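Local atomic coordinates of penicillin-binding protein 2B (Streptococcus pneumoniae, PDB entry 2WAD), a protein that cross-links the stem peptides of neighbouring glycan strands in cell-wall peptidoglycan as part of the elongasome, and is a target of beta-lactam antibiotics. Residues A[61-66]-A[70-75]; A[270-275]-A[306-311]. All blocks are in the same frame, centred on the assembly; numbering follows the deposited sequence.

Interaction 1 (A[61-66]-A[70-75]); sequences GEIYDA and PLVENT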
ATOM      1  N   GLY A  61       2.883 -18.258  -3.509  1.00 39.25           N
ATOM      2  CA  GLY A  61       3.948 -17.998  -2.551  1.00 40.29           C
ATOM      3  C   GLY A  61       3.391 -17.284  -1.328  1.00 40.06           C
ATOM      4  O   GLY A  61       2.256 -16.796  -1.341  1.00 39.51           O
ATOM      5  N   GLU A  62       4.182 -17.224  -0.262  1.00 39.82           N
ATOM      6  CA  GLU A  62       3.699 -16.664   0.995  1.00 39.13           C
ATOM      7  C   GLU A  62       4.517 -15.474   1.465  1.00 38.87           C
ATOM      8  O   GLU A  62       5.550 -15.152   0.868  1.00 37.84           O
ATOM      9  CB  GLU A  62       3.629 -17.761   2.062  1.00 40.37           C
ATOM     10  CG  GLU A  62       2.396 -18.643   1.940  1.00 46.52           C
ATOM     11  CD  GLU A  62       2.578 -20.012   2.583  1.00 59.13           C
ATOM     12  OE1 GLU A  62       1.575 -20.685   2.916  1.00 63.34           O
ATOM     13  OE2 GLU A  62       3.741 -20.437   2.738  1.00 65.48           O
ATOM     14  N   ILE A  63       4.043 -14.837   2.536  1.00 37.56           N
ATOM     15  CA  ILE A  63       4.555 -13.558   3.007  1.00 37.75           C
ATOM     16  C   ILE A  63       5.066 -13.703   4.444  1.00 36.70           C
ATOM     17  O   ILE A  63       4.338 -14.158   5.320  1.00 33.86           O
ATOM     18  CB  ILE A  63       3.437 -12.481   3.040  1.00 37.36           C
ATOM     19  CG1 ILE A  63       2.521 -12.564   1.814  1.00 41.96           C
ATOM     20  CG2 ILE A  63       4.004 -11.103   3.290  1.00 34.78           C
ATOM     21  CD1 ILE A  63       3.043 -11.886   0.586  1.00 46.87           C
ATOM     22  N   TYR A  64       6.296 -13.258   4.677  1.00 35.61           N
ATOM     23  CA  TYR A  64       6.963 -13.429   5.951  1.00 35.58           C
ATOM     24  C   TYR A  64       7.450 -12.102   6.488  1.00 35.46           C
ATOM     25  O   TYR A  64       7.802 -11.196   5.721  1.00 39.89           O
ATOM     26  CB  TYR A  64       8.135 -14.398   5.804  1.00 35.64           C
ATOM     27  CG  TYR A  64       7.705 -15.801   5.429  1.00 37.09           C
ATOM     28  CD1 TYR A  64       7.444 -16.752   6.412  1.00 43.01           C
ATOM     29  CD2 TYR A  64       7.570 -16.180   4.091  1.00 34.44           C
ATOM     30  CE1 TYR A  64       7.054 -18.051   6.083  1.00 36.18           C
ATOM     31  CE2 TYR A  64       7.183 -17.461   3.753  1.00 35.65           C
ATOM     32  CZ  TYR A  64       6.928 -18.393   4.753  1.00 41.12           C
ATOM     33  OH  TYR A  64       6.541 -19.679   4.438  1.00 39.19           O
ATOM     34  N   ASP A  65       7.470 -11.976   7.810  1.00 34.02           N
ATOM     35  CA  ASP A  65       8.053 -10.782   8.408  1.00 32.45           C
ATOM     36  C   ASP A  65       9.562 -10.980   8.452  1.00 31.46           C
ATOM     37  O   ASP A  65      10.059 -12.045   8.071  1.00 27.62           O
ATOM     38  CB  ASP A  65       7.427 -10.462   9.775  1.00 33.03           C
ATOM     39  CG  ASP A  65       8.149 -11.106  10.952  1.00 36.77           C
ATOM     40  OD1 ASP A  65       8.022 -10.583  12.080  1.00 45.27           O
ATOM     41  OD2 ASP A  65       8.836 -12.127  10.789  1.00 35.72           O
ATOM     42  N   ALA A  66      10.270  -9.965   8.928  1.00 30.04           N
ATOM     43  CA  ALA A  66      11.727  -9.913   8.909  1.00 33.92           C
ATOM     44  C   ALA A  66      12.432 -10.999   9.734  1.00 38.04           C
ATOM     45  O   ALA A  66      13.618 -11.270   9.516  1.00 38.58           O
ATOM     46  CB  ALA A  66      12.209  -8.530   9.350  1.00 33.67           C
ATOM     47  N   PRO A  70       5.292 -16.260   9.525  1.00 41.38           N
ATOM     48  CA  PRO A  70       4.358 -16.140   8.413  1.00 40.00           C
ATOM     49  C   PRO A  70       3.298 -15.091   8.698  1.00 39.20           C
ATOM     50  O   PRO A  70       2.886 -14.913   9.844  1.00 39.54           O
ATOM     51  CB  PRO A  70       3.728 -17.532   8.314  1.00 43.06           C
ATOM     52  CG  PRO A  70       3.971 -18.183   9.642  1.00 44.13           C
ATOM     53  CD  PRO A  70       5.193 -17.551  10.232  1.00 41.21           C
ATOM     54  N   LEU A  71       2.873 -14.393   7.652  1.00 36.82           N
ATOM     55  CA  LEU A  71       1.781 -13.447   7.764  1.00 36.37           C
ATOM     56  C   LEU A  71       0.504 -13.953   7.110  1.00 35.43           C
ATOM     57  O   LEU A  71      -0.569 -13.401   7.341  1.00 36.78           O
ATOM     58  CB  LEU A  71       2.185 -12.117   7.147  1.00 33.49           C
ATOM     59  CG  LEU A  71       3.462 -11.520   7.742  1.00 36.35           C
ATOM     60  CD1 LEU A  71       3.702 -10.162   7.063  1.00 28.57           C
ATOM     61  CD2 LEU A  71       3.301 -11.361   9.267  1.00 31.08           C
ATOM     62  N   VAL A  72       0.628 -14.978   6.276  1.00 36.99           N
ATOM     63  CA  VAL A  72      -0.517 -15.585   5.610  1.00 41.22           C
ATOM     64  C   VAL A  72      -0.424 -17.106   5.642  1.00 43.72           C
ATOM     65  O   VAL A  72       0.510 -17.680   6.201  1.00 44.24           O
ATOM     66  CB  VAL A  72      -0.606 -15.204   4.130  1.00 41.46           C
ATOM     67  CG1 VAL A  72      -0.800 -13.706   3.980  1.00 41.17           C
ATOM     68  CG2 VAL A  72       0.626 -15.710   3.397  1.00 42.50           C
ATOM     69  N   GLU A  73      -1.394 -17.752   5.010  1.00 45.44           N
ATOM     70  CA  GLU A  73      -1.563 -19.189   5.158  1.00 48.62           C
ATOM     71  C   GLU A  73      -2.250 -19.715   3.913  1.00 47.26           C
ATOM     72  O   GLU A  73      -3.250 -19.149   3.478  1.00 49.41           O
ATOM     73  CB  GLU A  73      -2.476 -19.468   6.350  1.00 50.26           C
ATOM     74  CG  GLU A  73      -2.583 -20.928   6.733  1.00 59.25           C
ATOM     75  CD  GLU A  73      -1.608 -21.258   7.840  1.00 69.84           C
ATOM     76  OE1 GLU A  73      -0.460 -20.755   7.758  1.00 76.62           O
ATOM     77  OE2 GLU A  73      -1.993 -21.972   8.794  1.00 67.78           O
ATOM     78  N   ASN A  74      -1.710 -20.790   3.352  1.00 48.38           N
ATOM     79  CA  ASN A  74      -2.395 -21.535   2.302  1.00 48.71           C
ATOM     80  C   ASN A  74      -3.032 -22.764   2.929  1.00 50.07           C
ATOM     81  O   ASN A  74      -2.333 -23.668   3.385  1.00 50.49           O
ATOM     82  CB  ASN A  74      -1.408 -21.963   1.221  1.00 48.06           C
ATOM     83  CG  ASN A  74      -1.064 -20.838   0.271  1.00 49.12           C
ATOM     84  OD1 ASN A  74      -1.851 -19.921   0.075  1.00 47.30           O
ATOM     85  ND2 ASN A  74       0.108 -20.919  -0.346  1.00 48.12           N
ATOM     86  N   THR A  75      -4.359 -22.795   2.973  1.00 51.14           N
ATOM     87  CA  THR A  75      -5.028 -23.853   3.708  1.00 52.97           C
ATOM     88  C   THR A  75      -5.640 -24.857   2.731  1.00 53.88           C
ATOM     89  O   THR A  75      -6.112 -24.490   1.656  1.00 52.85           O
ATOM     90  CB  THR A  75      -5.971 -23.283   4.800  1.00 53.78           C
ATOM     91  OG1 THR A  75      -6.825 -24.312   5.317  1.00 59.96           O
ATOM     92  CG2 THR A  75      -6.793 -22.101   4.299  1.00 53.61           C
TER
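The amide N of Leu-71 donates to the carbonyl O of Ile-63 at 2.8 Å, an N-H...O angle of 159° and a C=O...N angle of 162° making this a nearly straight bond. A second, weak bond runs from the backbone N of Asn-74 to OE1 of Glu-62 at 3.3 Å. The Glu-62 chain reaches Asn-74 because it is extended beyond CG, and its carboxylate lies within 25° of parallel to the Asn-74 amide. Its other oxygen, OE2, forms a salt bridge with Lys-304, while the Asn-74 amide is held by Arg-60 O at ND2 and by Arg-223 at OD1; the carboxylate and the amide thus each have partners beyond this pair.

Between Tyr-64 and Pro-70 the chain reverses direction. The two runs lie antiparallel, joined by a short loop, with a single beta bridge, Tyr-64 to Pro-70, and Asp-65 steadies the intervening loop by accepting the backbone N-H groups of Ser-67 and Lys-69 at OD2. The reversal illustrates how one short excursion can serve two sheets: strand 63-64 is an edge of a four-stranded mixed sheet, whereas strand 72-83 runs on as the centre of a three-stranded antiparallel one.

Apolar contacts fill in around the polar ones. Val-72 CG2 sits 3.7 Å from Glu-62 CG and 4.0 Å from Ile-63 CG1, lodged between the two residues. On Ile-63 the other branch is used: CG2, anti to the backbone N, meets Leu-71 CD1 at 3.9 Å, the two side chains crossing at about a right angle. The Tyr-64 ring obliquely flanks Pro-70, with CD1 3.7 Å from the proline CA.

Interaction 2 (A[270-275]-A[306-311]); sequences KQYEEV and KNIKLT. Unlike the reference sequence in segment 270-275: Val-275 (reference Thr). Unlike the reference sequence in segment 306-311: Lys-306 (reference Asn).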
ATOM      1  N   LYS A 270      -1.096  -7.685  -4.257  1.00 38.98           N
ATOM      2  CA  LYS A 270      -1.204  -7.159  -5.606  1.00 40.35           C
ATOM      3  C   LYS A 270       0.148  -6.695  -6.133  1.00 40.82           C
ATOM      4  O   LYS A 270       0.531  -7.020  -7.249  1.00 41.59           O
ATOM      5  CB  LYS A 270      -2.235  -6.025  -5.671  1.00 40.21           C
ATOM      6  CG  LYS A 270      -2.445  -5.443  -7.074  1.00 43.03           C
ATOM      7  CD  LYS A 270      -3.636  -4.493  -7.109  1.00 42.65           C
ATOM      8  CE  LYS A 270      -3.555  -3.586  -8.314  1.00 46.27           C
ATOM      9  NZ  LYS A 270      -4.901  -3.070  -8.642  1.00 45.81           N
ATOM     10  N   GLN A 271       0.863  -5.907  -5.339  1.00 38.74           N
ATOM     11  CA  GLN A 271       2.148  -5.373  -5.779  1.00 38.05           C
ATOM     12  C   GLN A 271       3.122  -6.458  -6.253  1.00 36.94           C
ATOM     13  O   GLN A 271       3.828  -6.272  -7.246  1.00 36.93           O
ATOM     14  CB  GLN A 271       2.764  -4.528  -4.665  1.00 34.55           C
ATOM     15  CG  GLN A 271       3.989  -3.800  -5.083  1.00 36.42           C
ATOM     16  CD  GLN A 271       3.677  -2.618  -5.978  1.00 42.53           C
ATOM     17  OE1 GLN A 271       4.589  -1.931  -6.452  1.00 37.48           O
ATOM     18  NE2 GLN A 271       2.391  -2.374  -6.211  1.00 39.90           N
ATOM     19  N   TYR A 272       3.161  -7.579  -5.539  1.00 36.08           N
ATOM     20  CA  TYR A 272       4.127  -8.638  -5.810  1.00 35.58           C
ATOM     21  C   TYR A 272       3.483  -9.882  -6.410  1.00 36.14           C
ATOM     22  O   TYR A 272       4.026 -10.985  -6.326  1.00 36.77           O
ATOM     23  CB  TYR A 272       4.935  -8.977  -4.554  1.00 34.53           C
ATOM     24  CG  TYR A 272       5.869  -7.848  -4.184  1.00 36.15           C
ATOM     25  CD1 TYR A 272       5.456  -6.832  -3.337  1.00 32.01           C
ATOM     26  CD2 TYR A 272       7.131  -7.755  -4.748  1.00 35.09           C
ATOM     27  CE1 TYR A 272       6.290  -5.765  -3.020  1.00 37.11           C
ATOM     28  CE2 TYR A 272       7.969  -6.706  -4.438  1.00 36.79           C
ATOM     29  CZ  TYR A 272       7.556  -5.717  -3.579  1.00 36.78           C
ATOM     30  OH  TYR A 272       8.403  -4.670  -3.290  1.00 32.05           O
ATOM     31  N   GLU A 273       2.336  -9.670  -7.049  1.00 37.49           N
ATOM     32  CA  GLU A 273       1.589 -10.711  -7.743  1.00 39.69           C
ATOM     33  C   GLU A 273       2.444 -11.543  -8.703  1.00 40.46           C
ATOM     34  O   GLU A 273       2.337 -12.759  -8.736  1.00 42.01           O
ATOM     35  CB  GLU A 273       0.390 -10.089  -8.480  1.00 40.21           C
ATOM     36  CG  GLU A 273      -0.233 -10.953  -9.575  1.00 37.70           C
ATOM     37  CD  GLU A 273      -0.760 -12.286  -9.077  1.00 43.11           C
ATOM     38  OE1 GLU A 273      -1.366 -12.358  -7.977  1.00 38.47           O
ATOM     39  OE2 GLU A 273      -0.585 -13.270  -9.826  1.00 42.85           O
ATOM     40  N   GLU A 274       3.280 -10.899  -9.503  1.00 41.64           N
ATOM     41  CA  GLU A 274       4.125 -11.636 -10.438  1.00 41.99           C
ATOM     42  C   GLU A 274       5.056 -12.579  -9.672  1.00 40.74           C
ATOM     43  O   GLU A 274       5.400 -13.649 -10.151  1.00 41.06           O
ATOM     44  CB  GLU A 274       4.941 -10.641 -11.274  1.00 42.68           C
ATOM     45  CG  GLU A 274       5.411 -11.173 -12.621  1.00 50.77           C
ATOM     46  CD  GLU A 274       6.676 -10.499 -13.142  1.00 58.31           C
ATOM     47  OE1 GLU A 274       6.852  -9.267 -12.995  1.00 55.99           O
ATOM     48  OE2 GLU A 274       7.505 -11.231 -13.722  1.00 64.91           O
ATOM     49  N   VAL A 275       5.508 -12.167  -8.491  1.00 42.18           N
ATOM     50  CA  VAL A 275       6.409 -12.996  -7.700  1.00 40.58           C
ATOM     51  C   VAL A 275       5.638 -14.114  -6.998  1.00 39.23           C
ATOM     52  O   VAL A 275       6.112 -15.240  -6.937  1.00 39.04           O
ATOM     53  CB  VAL A 275       7.174 -12.167  -6.641  1.00 43.00           C
ATOM     54  CG1 VAL A 275       8.013 -13.100  -5.767  1.00 44.95           C
ATOM     55  CG2 VAL A 275       8.061 -11.110  -7.293  1.00 40.14           C
ATOM     56  N   LYS A 306       6.969 -18.012  -5.392  1.00 34.46           N
ATOM     57  CA  LYS A 306       8.085 -17.664  -4.523  1.00 35.72           C
ATOM     58  C   LYS A 306       7.547 -16.836  -3.368  1.00 36.58           C
ATOM     59  O   LYS A 306       6.381 -16.432  -3.385  1.00 35.65           O
ATOM     60  CB  LYS A 306       9.208 -16.922  -5.258  1.00 34.80           C
ATOM     61  CG  LYS A 306       9.863 -17.692  -6.428  1.00 39.26           C
ATOM     62  CD  LYS A 306      10.032 -19.176  -6.121  1.00 36.88           C
ATOM     63  CE  LYS A 306      10.449 -19.988  -7.336  1.00 42.20           C
ATOM     64  NZ  LYS A 306      10.423 -21.462  -7.063  1.00 43.11           N
ATOM     65  N   ASN A 307       8.396 -16.609  -2.369  1.00 35.58           N
ATOM     66  CA  ASN A 307       7.996 -15.943  -1.136  1.00 35.11           C
ATOM     67  C   ASN A 307       8.682 -14.588  -1.066  1.00 35.52           C
ATOM     68  O   ASN A 307       9.766 -14.422  -1.635  1.00 34.23           O
ATOM     69  CB  ASN A 307       8.387 -16.788   0.089  1.00 34.71           C
ATOM     70  CG  ASN A 307       7.948 -18.239  -0.032  1.00 35.14           C
ATOM     71  OD1 ASN A 307       8.778 -19.127  -0.219  1.00 39.97           O
ATOM     72  ND2 ASN A 307       6.644 -18.485   0.071  1.00 23.79           N
ATOM     73  N   ILE A 308       8.045 -13.632  -0.392  1.00 33.62           N
ATOM     74  CA  ILE A 308       8.695 -12.373  -0.069  1.00 36.08           C
ATOM     75  C   ILE A 308       8.851 -12.294   1.446  1.00 36.75           C
ATOM     76  O   ILE A 308       7.960 -12.727   2.185  1.00 36.76           O
ATOM     77  CB  ILE A 308       7.891 -11.146  -0.572  1.00 34.41           C
ATOM     78  CG1 ILE A 308       6.452 -11.200  -0.057  1.00 31.77           C
ATOM     79  CG2 ILE A 308       7.903 -11.098  -2.099  1.00 38.82           C
ATOM     80  CD1 ILE A 308       5.630  -9.931  -0.275  1.00 37.06           C
ATOM     81  N   LYS A 309       9.987 -11.751   1.880  1.00 37.92           N
ATOM     82  CA  LYS A 309      10.251 -11.448   3.283  1.00 37.85           C
ATOM     83  C   LYS A 309      10.280  -9.933   3.467  1.00 38.08           C
ATOM     84  O   LYS A 309      11.012  -9.223   2.778  1.00 37.06           O
ATOM     85  CB  LYS A 309      11.574 -12.089   3.719  1.00 38.50           C
ATOM     86  CG  LYS A 309      12.018 -11.794   5.157  1.00 38.17           C
ATOM     87  CD  LYS A 309      13.061 -12.814   5.661  1.00 46.26           C
ATOM     88  CE  LYS A 309      14.500 -12.331   5.456  1.00 49.62           C
ATOM     89  NZ  LYS A 309      15.508 -12.939   6.381  1.00 44.49           N
ATOM     90  N   LEU A 310       9.474  -9.433   4.400  1.00 39.12           N
ATOM     91  CA  LEU A 310       9.396  -7.993   4.641  1.00 36.92           C
ATOM     92  C   LEU A 310      10.574  -7.458   5.434  1.00 37.98           C
ATOM     93  O   LEU A 310      11.328  -8.206   6.056  1.00 35.90           O
ATOM     94  CB  LEU A 310       8.119  -7.613   5.378  1.00 36.99           C
ATOM     95  CG  LEU A 310       6.832  -8.265   4.875  1.00 38.34           C
ATOM     96  CD1 LEU A 310       5.662  -7.594   5.591  1.00 33.96           C
ATOM     97  CD2 LEU A 310       6.751  -8.144   3.361  1.00 34.84           C
ATOM     98  N   THR A 311      10.709  -6.137   5.392  1.00 37.28           N
ATOM     99  CA  THR A 311      11.759  -5.435   6.107  1.00 35.17           C
ATOM    100  C   THR A 311      11.287  -5.183   7.528  1.00 37.43           C
ATOM    101  O   THR A 311      12.100  -4.860   8.388  1.00 38.03           O
ATOM    102  CB  THR A 311      12.035  -4.065   5.458  1.00 35.88           C
ATOM    103  OG1 THR A 311      10.800  -3.345   5.345  1.00 30.03           O
ATOM    104  CG2 THR A 311      12.621  -4.219   4.059  1.00 35.88           C
TER
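Val-275 and Ile-308 bring a short helix against the sheet in a small helix-on-strand contact: helix 273-276 and the residue preceding it pack on strand 307-310, an inner strand of the mixed sheet that also contains strands 63-64 and 547-553. Tyr-272 sits at the break between helices 267-271 and 273-276, ending the first and taking the N-cap position of the second, so the kink places both its ring and Val-275 near the strand.

The valine branches have different roles. CG1, anti to the backbone N (chi1 175°), is the methyl that reaches across, lying 4.0 Å from Lys-306 CB and 4.2 Å from Ile-308 CG2. Ile-308 holds CG1 between its own backbone N and carbonyl carbon (chi1 54°), which turns CG2 towards the helix. That one methyl serves two partners, for CD2 of the Tyr-272 ring also approaches it, obliquely, at 4.3 Å. The phenol OH of Tyr-272 is hydrogen-bonded to OD2 of Asp-494, fixing the far end of the ring, and strand 547-553 extends the apolar surface with Val-547 against Tyr-272 and Ile-550 against Val-275.

Lys-306 touches the valine only with the root of its side chain, the two crossing at about a right angle. Beyond CB the chain turns off to a salt bridge between NZ and Asp-552. The backbone ties the same two residues together: Lys-306 N donates to Val-275 O at 3.3 Å, the donor tilted 19° from the carbonyl plane.

Overall arrangement
Interactions 1 and 2 meet through two neighbouring strands of one sheet, their centres 10 Å apart, and illustrate how a single strand pair can collect contacts from several parts of a chain. Strands 63-64 and 307-310 run parallel, joined by probable hydrogen bonds from Tyr-64 N to Ile-308 O (3.0 Å) and from Leu-310 N to Tyr-64 O (2.8 Å). Ile-63 CD1 and Ile-308 CD1 meet at 3.4 Å, so the apolar packing of the 61-66/70-75 pair continues into that of 270-275/306-311. Both contacts lie away from Ser-386, the probable acyl-ester-forming serine, and from the zinc site of Asp-288, His-290 and Asp-292; a bound zinc ion lies about 10 Å from the Asp-65 side chain.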